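Local coordinates for protein exoglucanase A (Cellulomonas fimi, PDB 7CBD) that hydrolyses the beta-1,4-glucosidic linkages of cellulose with inversion of anomeric configuration, releasing cellobiose from non-reducing chain ends, through the family 6 catalytic domain described here, at residues A[127-132]-A[182-187]; A[139-144]-A[186-191]; A[71-76]-A[135-140]; A[8-13]-A[88-93]; A[173-178]-A[216-221]. All coordinates share one frame; numbering follows the deposited sequence.

Contact 1 of 5, residues A[127-132]-A[182-187]; sequences PIADLL and HAIPNV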
# COMPACT_ATOMS: atom_id res chain seq x y z
N PRO A 127 11.14 17.23 -11.15
CA PRO A 127 10.19 17.18 -12.27
C PRO A 127 8.79 16.80 -11.86
O PRO A 127 7.82 17.28 -12.46
CB PRO A 127 10.80 16.15 -13.23
CG PRO A 127 12.23 16.03 -12.82
CD PRO A 127 12.28 16.32 -11.36
N ILE A 128 8.63 15.95 -10.85
CA ILE A 128 7.29 15.65 -10.36
C ILE A 128 6.63 16.90 -9.78
O ILE A 128 5.50 17.25 -10.13
CB ILE A 128 7.33 14.49 -9.35
CG1 ILE A 128 7.67 13.17 -10.06
CG2 ILE A 128 6.01 14.39 -8.62
CD1 ILE A 128 7.98 12.04 -9.12
N ALA A 129 7.35 17.61 -8.91
CA ALA A 129 6.81 18.83 -8.31
C ALA A 129 6.52 19.88 -9.37
O ALA A 129 5.53 20.61 -9.28
CB ALA A 129 7.78 19.37 -7.27
N ASP A 130 7.38 19.98 -10.39
CA ASP A 130 7.16 20.95 -11.46
C ASP A 130 5.85 20.68 -12.19
O ASP A 130 5.14 21.61 -12.58
CB ASP A 130 8.34 20.91 -12.43
CG ASP A 130 8.31 22.03 -13.45
OD1 ASP A 130 7.66 23.05 -13.18
OD2 ASP A 130 8.95 21.88 -14.51
N LEU A 131 5.52 19.41 -12.39
CA LEU A 131 4.25 19.08 -13.02
C LEU A 131 3.09 19.35 -12.07
O LEU A 131 2.09 19.96 -12.45
CB LEU A 131 4.25 17.62 -13.47
CG LEU A 131 4.71 17.36 -14.90
CD1 LEU A 131 4.97 15.87 -15.13
CD2 LEU A 131 3.69 17.89 -15.90
N LEU A 132 3.22 18.92 -10.81
CA LEU A 132 2.12 19.06 -9.86
C LEU A 132 1.78 20.51 -9.58
O LEU A 132 0.62 20.82 -9.29
CB LEU A 132 2.47 18.37 -8.55
CG LEU A 132 2.60 16.84 -8.60
CD1 LEU A 132 3.00 16.32 -7.23
CD2 LEU A 132 1.31 16.20 -9.08
N HIS A 182 4.78 19.84 -0.10
CA HIS A 182 3.92 20.63 0.77
C HIS A 182 3.80 22.08 0.30
O HIS A 182 2.81 22.75 0.60
CB HIS A 182 4.37 20.56 2.22
CG HIS A 182 3.57 21.44 3.12
ND1 HIS A 182 2.23 21.23 3.36
CD2 HIS A 182 3.90 22.58 3.77
CE1 HIS A 182 1.77 22.18 4.15
NE2 HIS A 182 2.76 23.01 4.41
N ALA A 183 4.80 22.59 -0.42
CA ALA A 183 4.72 23.95 -0.95
C ALA A 183 3.62 24.10 -2.00
O ALA A 183 3.27 25.24 -2.34
CB ALA A 183 6.07 24.38 -1.54
N ILE A 184 3.06 23.01 -2.51
CA ILE A 184 2.02 23.03 -3.52
C ILE A 184 0.68 22.86 -2.79
O ILE A 184 0.46 21.81 -2.18
CB ILE A 184 2.24 21.92 -4.56
CG1 ILE A 184 3.69 21.97 -5.05
CG2 ILE A 184 1.23 22.05 -5.72
CD1 ILE A 184 4.08 20.85 -5.98
N PRO A 185 -0.20 23.86 -2.80
CA PRO A 185 -1.33 23.85 -1.85
C PRO A 185 -2.34 22.75 -2.08
O PRO A 185 -3.07 22.41 -1.14
CB PRO A 185 -1.97 25.23 -2.03
CG PRO A 185 -1.54 25.66 -3.39
CD PRO A 185 -0.15 25.12 -3.56
N ASN A 186 -2.44 22.20 -3.29
CA ASN A 186 -3.38 21.12 -3.56
C ASN A 186 -2.75 19.74 -3.46
O ASN A 186 -3.37 18.76 -3.89
CB ASN A 186 -4.08 21.33 -4.91
CG ASN A 186 -3.10 21.49 -6.06
OD1 ASN A 186 -1.98 21.99 -5.88
ND2 ASN A 186 -3.51 21.08 -7.25
N VAL A 187 -1.54 19.64 -2.92
CA VAL A 187 -0.90 18.36 -2.65
C VAL A 187 -1.01 18.06 -1.17
O VAL A 187 -0.77 18.94 -0.32
CB VAL A 187 0.57 18.35 -3.11
CG1 VAL A 187 1.24 17.02 -2.76
CG2 VAL A 187 0.66 18.59 -4.61
O HOH W 1 -1.42 22.59 -9.49
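Ile184 reaches from the loop that follows helix 161-182 onto the last turn of helix 114-132, where it meets Ala129 and Leu132. Its CG1 lies beside the backbone N (chi1 -49°) and the branch then runs on extended, which carries CD1 to the helix surface. There CD1 sits 3.9 Å from Leu132 CB and 4.2 Å from Ala129 CB, with Ala129 O also close by at 3.6 Å from Ile184 CD1. The second branch, CG2, rests against the carbonyl of Leu132, 3.8 Å from its O. Ile184 also opens a type I turn that ends at Val187, closed by the bond from Val187 N to Ile184 O, and this turn swings the chain round into strand 187-192. Within the turn, Asn186 approaches the helix end through a water, which donates to Leu132 O at 2.7 Å and is held weakly by Asn186 ND2; the stronger partner of that amide is Ile140 O. Val187, the first strand residue, crosses Leu132 at about a right angle, its CG2 4.2 Å from Leu132 CD1. No direct hydrogen bond joins the two segments, so apolar packing holds them, with the water a weak addition. The end of one barrel helix packs here on the helix-to-strand turn that leads into the next parallel strand, at the N-terminal ends of the strands, in the distorted alpha/beta barrel of glycoside hydrolase family 6.

Contact 2 of 5, residues A[139-144]-A[186-191]; sequences SIRIAA and NVYNYI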
# COMPACT_ATOMS: atom_id res chain seq x y z
N SER A 139 -7.29 22.56 -10.22
CA SER A 139 -8.66 22.09 -10.05
C SER A 139 -8.74 20.67 -9.49
O SER A 139 -9.85 20.17 -9.29
CB SER A 139 -9.40 22.15 -11.38
OG SER A 139 -8.73 21.38 -12.36
N ILE A 140 -7.62 20.01 -9.24
CA ILE A 140 -7.62 18.68 -8.64
C ILE A 140 -6.82 18.72 -7.34
O ILE A 140 -6.09 19.67 -7.06
CB ILE A 140 -7.11 17.58 -9.59
CG1 ILE A 140 -5.61 17.76 -9.88
CG2 ILE A 140 -7.96 17.53 -10.87
CD1 ILE A 140 -5.02 16.62 -10.67
N ARG A 141 -6.97 17.66 -6.55
CA ARG A 141 -6.16 17.44 -5.36
C ARG A 141 -5.30 16.22 -5.61
O ARG A 141 -5.73 15.27 -6.26
CB ARG A 141 -7.06 17.20 -4.14
CG ARG A 141 -7.99 18.37 -3.83
CD ARG A 141 -9.00 18.01 -2.77
NE ARG A 141 -9.82 19.17 -2.43
CZ ARG A 141 -10.88 19.16 -1.64
NH1 ARG A 141 -11.31 18.02 -1.09
NH2 ARG A 141 -11.53 20.29 -1.40
N ILE A 142 -4.07 16.25 -5.10
CA ILE A 142 -3.15 15.12 -5.23
C ILE A 142 -2.85 14.60 -3.84
O ILE A 142 -2.37 15.36 -2.98
CB ILE A 142 -1.87 15.52 -5.98
CG1 ILE A 142 -2.21 16.07 -7.38
CG2 ILE A 142 -0.92 14.33 -6.04
CD1 ILE A 142 -2.23 17.58 -7.48
N ALA A 143 -3.16 13.33 -3.59
CA ALA A 143 -2.76 12.67 -2.36
C ALA A 143 -1.48 11.90 -2.68
O ALA A 143 -1.52 10.91 -3.42
CB ALA A 143 -3.85 11.73 -1.85
N ALA A 144 -0.36 12.39 -2.17
CA ALA A 144 0.94 11.80 -2.44
C ALA A 144 1.27 10.84 -1.31
O ALA A 144 1.46 11.27 -0.16
CB ALA A 144 1.98 12.91 -2.55
N ASN A 186 -2.44 22.20 -3.29
CA ASN A 186 -3.38 21.12 -3.56
C ASN A 186 -2.75 19.74 -3.46
O ASN A 186 -3.37 18.76 -3.89
CB ASN A 186 -4.08 21.33 -4.91
CG ASN A 186 -3.10 21.49 -6.06
OD1 ASN A 186 -1.98 21.99 -5.88
ND2 ASN A 186 -3.51 21.08 -7.25
N VAL A 187 -1.54 19.64 -2.92
CA VAL A 187 -0.90 18.36 -2.65
C VAL A 187 -1.01 18.06 -1.17
O VAL A 187 -0.77 18.94 -0.32
CB VAL A 187 0.57 18.35 -3.11
CG1 VAL A 187 1.24 17.02 -2.76
CG2 VAL A 187 0.66 18.59 -4.61
N TYR A 188 -1.38 16.82 -0.85
CA TYR A 188 -1.62 16.33 0.50
C TYR A 188 -0.68 15.15 0.71
O TYR A 188 -0.76 14.16 -0.02
CB TYR A 188 -3.09 15.90 0.65
CG TYR A 188 -4.02 17.09 0.50
CD1 TYR A 188 -4.52 17.74 1.61
CD2 TYR A 188 -4.34 17.60 -0.76
CE1 TYR A 188 -5.33 18.86 1.49
CE2 TYR A 188 -5.16 18.73 -0.90
CZ TYR A 188 -5.64 19.35 0.24
OH TYR A 188 -6.44 20.48 0.13
N ASN A 189 0.21 15.26 1.69
CA ASN A 189 1.28 14.29 1.88
C ASN A 189 0.88 13.27 2.93
O ASN A 189 0.65 13.63 4.10
CB ASN A 189 2.56 15.00 2.32
CG ASN A 189 3.14 15.86 1.24
OD1 ASN A 189 3.02 15.56 0.06
ND2 ASN A 189 3.79 16.95 1.63
N TYR A 190 0.84 12.00 2.53
CA TYR A 190 0.54 10.89 3.43
C TYR A 190 1.80 10.05 3.57
O TYR A 190 2.21 9.38 2.61
CB TYR A 190 -0.63 10.07 2.90
CG TYR A 190 -1.96 10.76 3.10
CD1 TYR A 190 -2.72 10.53 4.23
CD2 TYR A 190 -2.46 11.66 2.15
CE1 TYR A 190 -3.95 11.17 4.43
CE2 TYR A 190 -3.68 12.31 2.33
CZ TYR A 190 -4.42 12.06 3.48
OH TYR A 190 -5.63 12.69 3.67
N ILE A 191 2.42 10.11 4.74
CA ILE A 191 3.65 9.37 5.00
C ILE A 191 3.31 7.90 5.21
O ILE A 191 2.38 7.55 5.94
CB ILE A 191 4.38 9.97 6.22
CG1 ILE A 191 5.09 11.27 5.83
CG2 ILE A 191 5.33 8.96 6.86
CD1 ILE A 191 6.43 11.06 5.14
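Asn186 holds its CG between the backbone N and the carbonyl carbon (chi1 55°), which turns the amide back along the neighbouring chain to Ile140, while Tyr188 sets its CG beside the backbone N (chi1 -65°) and brings its ring up to Arg141 at a slant. These residues belong to two adjacent parallel strands, 141-146 and 187-192, and their approaches, in the barrel sheet of the family 6 domain; the strand directions differ by only 17° over these residues. Ile142 pairs with Val187, Ala143 with Tyr188 and Ala144 with Asn189. The backbone ladder runs from Ile142 N to Asn186 O, Tyr188 N to Ile142 O, Ala144 N to Tyr188 O and Tyr190 N to Ala144 O, all 2.8 to 2.9 Å long.

On the face of Ile142, Val187 and Ala144, the Ile142 CD1 methyl touches Val187 CG2 at 4.2 Å, and Ala144 CB meets Val187 CG1. Tyr188 lies on the other face with Ala143; its CE2 is 4.1 Å from Arg141 CB, and ring and guanidinium planes stand 54° apart. The polar ends of this pair bond to the N-terminal segment, Arg141 NH1 to Pro9 O and Tyr188 OH to Val6 N. Before the strands begin, the side chain of Asn186 adds one more rung: ND2 donates to Ile140 O at 2.9 Å, nearly straight, with that oxygen almost in the Asn186 amide plane.

Contact 3 of 5, residues A[71-76]-A[135-140]; sequences FHLDNA and PEYESI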
# COMPACT_ATOMS: atom_id res chain seq x y z
N PHE A 71 -0.00 12.64 -18.51
CA PHE A 71 -1.18 11.92 -18.99
C PHE A 71 -2.21 11.76 -17.87
O PHE A 71 -3.38 12.09 -18.04
CB PHE A 71 -0.71 10.56 -19.53
CG PHE A 71 -1.82 9.57 -19.80
CD1 PHE A 71 -2.59 9.66 -20.95
CD2 PHE A 71 -2.04 8.51 -18.94
CE1 PHE A 71 -3.59 8.72 -21.22
CE2 PHE A 71 -3.03 7.57 -19.19
CZ PHE A 71 -3.80 7.68 -20.33
N HIS A 72 -1.76 11.29 -16.70
CA HIS A 72 -2.69 11.06 -15.59
C HIS A 72 -3.24 12.35 -15.02
O HIS A 72 -4.43 12.43 -14.69
CB HIS A 72 -2.00 10.23 -14.51
CG HIS A 72 -1.67 8.85 -14.96
ND1 HIS A 72 -2.63 7.90 -15.23
CD2 HIS A 72 -0.48 8.26 -15.24
CE1 HIS A 72 -2.05 6.78 -15.63
NE2 HIS A 72 -0.74 6.98 -15.65
N LEU A 73 -2.40 13.38 -14.88
CA LEU A 73 -2.89 14.65 -14.35
C LEU A 73 -3.94 15.26 -15.28
O LEU A 73 -4.98 15.75 -14.82
CB LEU A 73 -1.72 15.61 -14.13
CG LEU A 73 -0.75 15.17 -13.05
CD1 LEU A 73 0.53 15.99 -13.15
CD2 LEU A 73 -1.38 15.35 -11.68
N ASP A 74 -3.70 15.22 -16.59
CA ASP A 74 -4.69 15.70 -17.55
C ASP A 74 -5.97 14.88 -17.48
O ASP A 74 -7.08 15.44 -17.52
CB ASP A 74 -4.12 15.63 -18.97
CG ASP A 74 -3.01 16.63 -19.21
OD1 ASP A 74 -2.88 17.62 -18.46
OD2 ASP A 74 -2.25 16.41 -20.19
N ASN A 75 -5.85 13.55 -17.38
CA ASN A 75 -7.04 12.71 -17.22
C ASN A 75 -7.79 13.08 -15.95
O ASN A 75 -9.03 13.11 -15.93
CB ASN A 75 -6.66 11.24 -17.13
CG ASN A 75 -6.05 10.70 -18.40
OD1 ASN A 75 -6.18 11.29 -19.47
ND2 ASN A 75 -5.37 9.56 -18.28
N ALA A 76 -7.05 13.32 -14.87
CA ALA A 76 -7.68 13.66 -13.60
C ALA A 76 -8.47 14.97 -13.69
O ALA A 76 -9.57 15.07 -13.14
CB ALA A 76 -6.64 13.72 -12.48
N PRO A 135 -0.32 25.46 -12.97
CA PRO A 135 -1.68 25.98 -12.75
C PRO A 135 -2.77 25.18 -13.43
O PRO A 135 -3.94 25.26 -13.02
CB PRO A 135 -1.61 27.41 -13.31
CG PRO A 135 -0.19 27.78 -13.22
CD PRO A 135 0.60 26.51 -13.44
N GLU A 136 -2.43 24.39 -14.45
CA GLU A 136 -3.39 23.51 -15.10
C GLU A 136 -4.03 22.52 -14.13
O GLU A 136 -5.13 22.02 -14.40
CB GLU A 136 -2.69 22.74 -16.22
CG GLU A 136 -3.57 21.77 -16.97
CD GLU A 136 -4.72 22.46 -17.68
OE1 GLU A 136 -5.80 21.85 -17.80
OE2 GLU A 136 -4.54 23.62 -18.11
N TYR A 137 -3.38 22.22 -13.01
CA TYR A 137 -3.84 21.18 -12.11
C TYR A 137 -4.40 21.72 -10.81
O TYR A 137 -4.67 20.95 -9.89
CB TYR A 137 -2.75 20.13 -11.88
CG TYR A 137 -2.22 19.64 -13.21
CD1 TYR A 137 -0.87 19.72 -13.52
CD2 TYR A 137 -3.09 19.16 -14.17
CE1 TYR A 137 -0.40 19.30 -14.75
CE2 TYR A 137 -2.64 18.74 -15.40
CZ TYR A 137 -1.30 18.81 -15.69
OH TYR A 137 -0.85 18.39 -16.92
N GLU A 138 -4.63 23.04 -10.72
CA GLU A 138 -5.19 23.61 -9.50
C GLU A 138 -6.59 23.08 -9.21
O GLU A 138 -7.03 23.13 -8.06
CB GLU A 138 -5.16 25.13 -9.57
CG GLU A 138 -3.74 25.69 -9.51
CD GLU A 138 -3.69 27.19 -9.35
OE1 GLU A 138 -4.70 27.85 -9.64
OE2 GLU A 138 -2.62 27.70 -8.95
N SER A 139 -7.29 22.56 -10.22
CA SER A 139 -8.66 22.09 -10.05
C SER A 139 -8.74 20.67 -9.49
O SER A 139 -9.85 20.17 -9.29
CB SER A 139 -9.40 22.15 -11.38
OG SER A 139 -8.73 21.38 -12.36
N ILE A 140 -7.62 20.01 -9.24
CA ILE A 140 -7.62 18.68 -8.64
C ILE A 140 -6.82 18.72 -7.34
O ILE A 140 -6.09 19.67 -7.06
CB ILE A 140 -7.11 17.58 -9.59
CG1 ILE A 140 -5.61 17.76 -9.88
CG2 ILE A 140 -7.96 17.53 -10.87
CD1 ILE A 140 -5.02 16.62 -10.67
O HOH W 2 -5.36 19.17 -18.04
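Leu73 and Tyr137 meet with the leucine set over one face of the phenol ring. Leu73 CB lies 3.6 Å from the ring centroid, close enough to the ring normal for a CH-pi contact, and Leu73 CD1 comes to the CE1 side of the ring, 3.8 Å from Tyr137 CE1. The opposite face is backed by Glu136 CB from the preceding residue, so the ring is sandwiched. Tyr137 keeps CG beside its backbone N (chi1 -52°), and this lays the phenol against the flank of helix 69-83, over Leu73, with its hydroxyl at Asp74, the next residue. There Tyr137 OH donates to Asp74 OD1 at 2.7 Å. The carboxylate oxygen lies near the ring plane, at its edge, whereas the hydroxyl approaches from above the carboxylate plane, 41° out of it.

Ile140 closes the type I turn begun by Tyr137. With chi1 at 67°, its CG1 branch stands between the backbone N and carbonyl carbon, and CD1 reaches out to Ala76 CB at 3.8 Å and Leu73 CD2 at 4.0 Å. Its CG2 meets the Ala76 carbonyl oxygen instead.

A water donates to both Asp74 OD1 and Glu136 OE1, bridging two carboxylates whose oxygens are 5.2 Å apart, while Asp74 OD2 forms a salt bridge with Lys70. The phenol, water and lysine together would be expected to stabilise the negative charge of Asp74, offsetting the nearby like charge of Glu136.

Contact 4 of 5, residues A[8-13]-A[88-93]; sequences NPYAGA and VFNLVI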
# COMPACT_ATOMS: atom_id res chain seq x y z
N ASN A 8 -9.11 16.99 5.08
CA ASN A 8 -9.24 15.66 4.48
C ASN A 8 -9.61 15.85 3.02
O ASN A 8 -10.77 16.14 2.70
CB ASN A 8 -10.31 14.84 5.20
CG ASN A 8 -10.50 13.47 4.56
OD1 ASN A 8 -9.76 13.10 3.65
ND2 ASN A 8 -11.49 12.73 5.03
N PRO A 9 -8.65 15.68 2.10
CA PRO A 9 -8.95 15.90 0.68
C PRO A 9 -9.96 14.91 0.12
O PRO A 9 -10.58 15.21 -0.92
CB PRO A 9 -7.58 15.77 0.00
CG PRO A 9 -6.84 14.81 0.90
CD PRO A 9 -7.28 15.18 2.30
N TYR A 10 -10.18 13.78 0.79
CA TYR A 10 -11.12 12.77 0.32
C TYR A 10 -12.57 13.08 0.67
O TYR A 10 -13.47 12.52 0.04
CB TYR A 10 -10.76 11.39 0.88
CG TYR A 10 -9.41 10.87 0.43
CD1 TYR A 10 -9.29 10.08 -0.70
CD2 TYR A 10 -8.26 11.15 1.16
CE1 TYR A 10 -8.05 9.60 -1.11
CE2 TYR A 10 -7.02 10.67 0.76
CZ TYR A 10 -6.93 9.89 -0.37
OH TYR A 10 -5.69 9.42 -0.75
N ALA A 11 -12.83 13.95 1.65
CA ALA A 11 -14.20 14.16 2.10
C ALA A 11 -15.03 14.80 1.00
O ALA A 11 -14.67 15.86 0.48
CB ALA A 11 -14.21 15.03 3.36
N GLY A 12 -16.14 14.15 0.63
CA GLY A 12 -16.99 14.66 -0.42
C GLY A 12 -16.39 14.60 -1.81
O GLY A 12 -16.93 15.21 -2.73
N ALA A 13 -15.29 13.87 -1.99
CA ALA A 13 -14.56 13.86 -3.24
C ALA A 13 -14.69 12.50 -3.93
O ALA A 13 -15.01 11.49 -3.31
CB ALA A 13 -13.08 14.16 -2.99
N VAL A 88 -9.55 13.50 -5.90
CA VAL A 88 -8.23 13.15 -5.38
C VAL A 88 -7.54 12.22 -6.37
O VAL A 88 -8.07 11.15 -6.70
CB VAL A 88 -8.31 12.49 -4.00
CG1 VAL A 88 -6.91 12.08 -3.53
CG2 VAL A 88 -8.97 13.40 -2.99
N PHE A 89 -6.36 12.63 -6.82
CA PHE A 89 -5.47 11.80 -7.63
C PHE A 89 -4.43 11.20 -6.69
O PHE A 89 -3.66 11.93 -6.07
CB PHE A 89 -4.81 12.69 -8.69
CG PHE A 89 -3.69 12.03 -9.43
CD1 PHE A 89 -3.90 10.87 -10.14
CD2 PHE A 89 -2.41 12.58 -9.42
CE1 PHE A 89 -2.86 10.25 -10.82
CE2 PHE A 89 -1.38 11.98 -10.10
CZ PHE A 89 -1.61 10.81 -10.80
N ASN A 90 -4.44 9.87 -6.56
CA ASN A 90 -3.47 9.18 -5.71
C ASN A 90 -2.18 8.94 -6.48
O ASN A 90 -2.19 8.31 -7.54
CB ASN A 90 -4.04 7.85 -5.24
CG ASN A 90 -5.17 8.02 -4.26
OD1 ASN A 90 -4.95 8.36 -3.10
ND2 ASN A 90 -6.39 7.78 -4.72
N LEU A 91 -1.07 9.43 -5.93
CA LEU A 91 0.24 9.39 -6.57
C LEU A 91 1.22 8.80 -5.56
O LEU A 91 1.23 9.22 -4.40
CB LEU A 91 0.65 10.83 -6.85
CG LEU A 91 1.49 11.27 -8.05
CD1 LEU A 91 2.41 12.44 -7.69
CD2 LEU A 91 2.23 10.19 -8.75
N VAL A 92 2.05 7.84 -5.99
CA VAL A 92 3.03 7.24 -5.09
C VAL A 92 4.42 7.75 -5.43
O VAL A 92 4.90 7.59 -6.57
CB VAL A 92 3.00 5.71 -5.10
CG1 VAL A 92 3.81 5.18 -3.92
CG2 VAL A 92 1.57 5.21 -5.04
N ILE A 93 5.07 8.35 -4.43
CA ILE A 93 6.45 8.82 -4.50
C ILE A 93 7.30 7.67 -3.97
O ILE A 93 7.17 7.28 -2.80
CB ILE A 93 6.60 10.08 -3.64
CG1 ILE A 93 5.57 11.14 -4.04
CG2 ILE A 93 8.02 10.62 -3.70
CD1 ILE A 93 5.66 11.59 -5.48
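Tyr10 lies next to Val88, their CA atoms 6.4 Å apart, where two linked turns, just ahead of strand 14-15, pack beside the start of strand 87-93. The N-terminal segment folds through a type I turn from Asn8 to Ala11 and then a type II turn from Tyr10 to Ala13, with Gly12 at positive phi. An Asx turn reinforces the first bend: Asn8 OD1 accepts from Tyr10 N at 3.0 Å, the donor standing well above the plane of the amide carbonyl. The partner segment is extended throughout, and Val88 also bonds through its backbone to Val14 and Tyr16 just beyond the turns.

Val88 fits among the turn residues. Its CG1 packs on the tyrosine ring, 3.6 Å from Tyr10 CE1, and the two side chains cross at about a right angle. CG2, the branch beside the backbone N, lies over a face of the same ring near its rim; it also presses on Pro9 O at 3.2 Å and reaches Pro9 CB and Ala13 CB. Tyr10 sets CG anti to its carbonyl carbon (chi1 -63°), and the ring extends past Val88 to Asn90. There Tyr10 OH donates to Asn90 OD1 at 2.7 Å, in the carbonyl plane, with ring and amide only 23° apart.

Asn90 ND2 donates to Gln15 OE1, so both ends of its amide are engaged and its rotation is fixed. The buried phenol thus has a polar partner of its own within an otherwise apolar contact, and that partner is an amide already held in place.

Contact 5 of 5, residues A[173-178]-A[216-221]; sequences GVKYAL and AKSTTA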
# COMPACT_ATOMS: atom_id res chain seq x y z
N GLY A 173 16.04 12.63 1.90
CA GLY A 173 15.17 12.52 0.74
C GLY A 173 13.72 12.74 1.08
O GLY A 173 13.00 13.43 0.36
N VAL A 174 13.26 12.16 2.20
CA VAL A 174 11.88 12.40 2.61
C VAL A 174 11.67 13.87 2.97
O VAL A 174 10.65 14.46 2.62
CB VAL A 174 11.44 11.43 3.73
CG1 VAL A 174 10.07 11.83 4.27
CG2 VAL A 174 11.40 10.01 3.21
N LYS A 175 12.64 14.49 3.66
CA LYS A 175 12.55 15.92 3.93
C LYS A 175 12.38 16.71 2.63
O LYS A 175 11.53 17.61 2.55
CB LYS A 175 13.78 16.42 4.70
CG LYS A 175 13.88 17.95 4.73
CD LYS A 175 15.11 18.47 5.44
CE LYS A 175 15.43 19.93 5.04
NZ LYS A 175 14.34 20.92 5.36
N TYR A 176 13.18 16.39 1.62
CA TYR A 176 13.12 17.13 0.36
C TYR A 176 11.77 16.93 -0.32
O TYR A 176 11.16 17.89 -0.81
CB TYR A 176 14.26 16.68 -0.55
CG TYR A 176 14.45 17.57 -1.76
CD1 TYR A 176 15.19 18.74 -1.67
CD2 TYR A 176 13.89 17.24 -2.98
CE1 TYR A 176 15.38 19.55 -2.77
CE2 TYR A 176 14.06 18.05 -4.09
CZ TYR A 176 14.80 19.21 -3.98
OH TYR A 176 14.98 20.01 -5.08
N ALA A 177 11.29 15.68 -0.38
CA ALA A 177 9.99 15.40 -0.97
C ALA A 177 8.90 16.19 -0.26
O ALA A 177 8.08 16.85 -0.90
CB ALA A 177 9.71 13.90 -0.90
N LEU A 178 8.90 16.14 1.08
CA LEU A 178 7.89 16.85 1.85
C LEU A 178 7.98 18.36 1.63
O LEU A 178 6.95 19.03 1.46
CB LEU A 178 8.03 16.52 3.33
CG LEU A 178 7.64 15.10 3.75
CD1 LEU A 178 7.98 14.90 5.21
CD2 LEU A 178 6.17 14.83 3.52
N ALA A 216 9.39 15.35 10.53
CA ALA A 216 8.52 16.53 10.43
C ALA A 216 9.25 17.80 10.86
O ALA A 216 9.22 18.82 10.16
CB ALA A 216 7.27 16.31 11.29
N LYS A 217 9.92 17.75 12.01
CA LYS A 217 10.59 18.94 12.54
C LYS A 217 11.76 19.39 11.67
O LYS A 217 12.17 20.55 11.75
CB LYS A 217 11.01 18.72 13.99
CG LYS A 217 9.82 18.70 14.94
CD LYS A 217 10.22 18.46 16.38
CE LYS A 217 10.61 17.01 16.61
NZ LYS A 217 10.71 16.72 18.07
N SER A 218 12.30 18.50 10.82
CA SER A 218 13.37 18.86 9.90
C SER A 218 12.88 19.59 8.66
O SER A 218 13.69 20.19 7.95
CB SER A 218 14.16 17.62 9.47
OG SER A 218 13.45 16.88 8.48
N THR A 219 11.58 19.54 8.37
CA THR A 219 11.06 20.20 7.18
C THR A 219 10.90 21.70 7.43
O THR A 219 10.88 22.16 8.58
CB THR A 219 9.72 19.59 6.75
OG1 THR A 219 8.71 19.92 7.71
CG2 THR A 219 9.82 18.07 6.59
N THR A 220 10.78 22.48 6.36
CA THR A 220 10.63 23.92 6.56
C THR A 220 9.29 24.27 7.19
O THR A 220 9.21 25.24 7.96
CB THR A 220 10.85 24.70 5.26
OG1 THR A 220 9.88 24.29 4.29
CG2 THR A 220 12.24 24.47 4.71
N ALA A 221 8.23 23.52 6.90
CA ALA A 221 6.93 23.82 7.48
C ALA A 221 6.64 23.05 8.76
O ALA A 221 5.56 23.22 9.35
CB ALA A 221 5.82 23.59 6.45
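Lys175 NZ donates to Ser218 O at 2.8 Å, the hydrogen bond that joins helix 161-182, in the outer layer of the barrel, to the region where helix 202-218 runs out. The lysine runs extended from its backbone and bends only at the last torsion (chi4 61°), so that its methylene chain lies along Ser218 before the ammonium turns in to the carbonyl, with CD 3.8 Å from Ser218 OG. The donor is tilted by 19° from the carbonyl plane. One turn further along the helix, Leu178 meets Thr219 through methyl groups, its CD1 3.9 Å from Thr219 CG2, the side chains set at a slant to each other.

In the second shell, Asp179 forms a salt bridge to Lys175 NZ through OD2 and accepts from Thr220 N through OD1, so that one carboxylate both orients the lysine and holds the chain leaving the helix. Ser218 OG bonds back to Val215 O, three residues earlier. On its inner side Leu178 packs on Asn189 and Ile191 of strand 187-192. The threonine is itself fixed by a nearby backbone carbonyl: Ala216 O accepts from both Thr219 N, at 3.0 Å, and Thr219 OG1, at 2.7 Å.

In the fold
From the N terminus, contact 4 comes first, closing the long loop from the leading segment to strand 87-93. Contact 3 opens on helix 69-83 inside that loop and ends beyond it, before strand 141-146, so contacts 3 and 4 cross. Contact 1 starts on helix 114-132 and crosses contact 3. Contact 2 begins where contact 3 ends, joins strands 141-146 and 187-192, and finishes on the stretch where contact 1 ends, sharing Asn186 and Val187; strand 87-93 of contact 4 is its neighbour in the sheet. Contact 5 crosses both contacts 1 and 2 and ties helix 161-182 to the 216-221 segment. Together they tie successive helices and parallel strands into one side of the barrel.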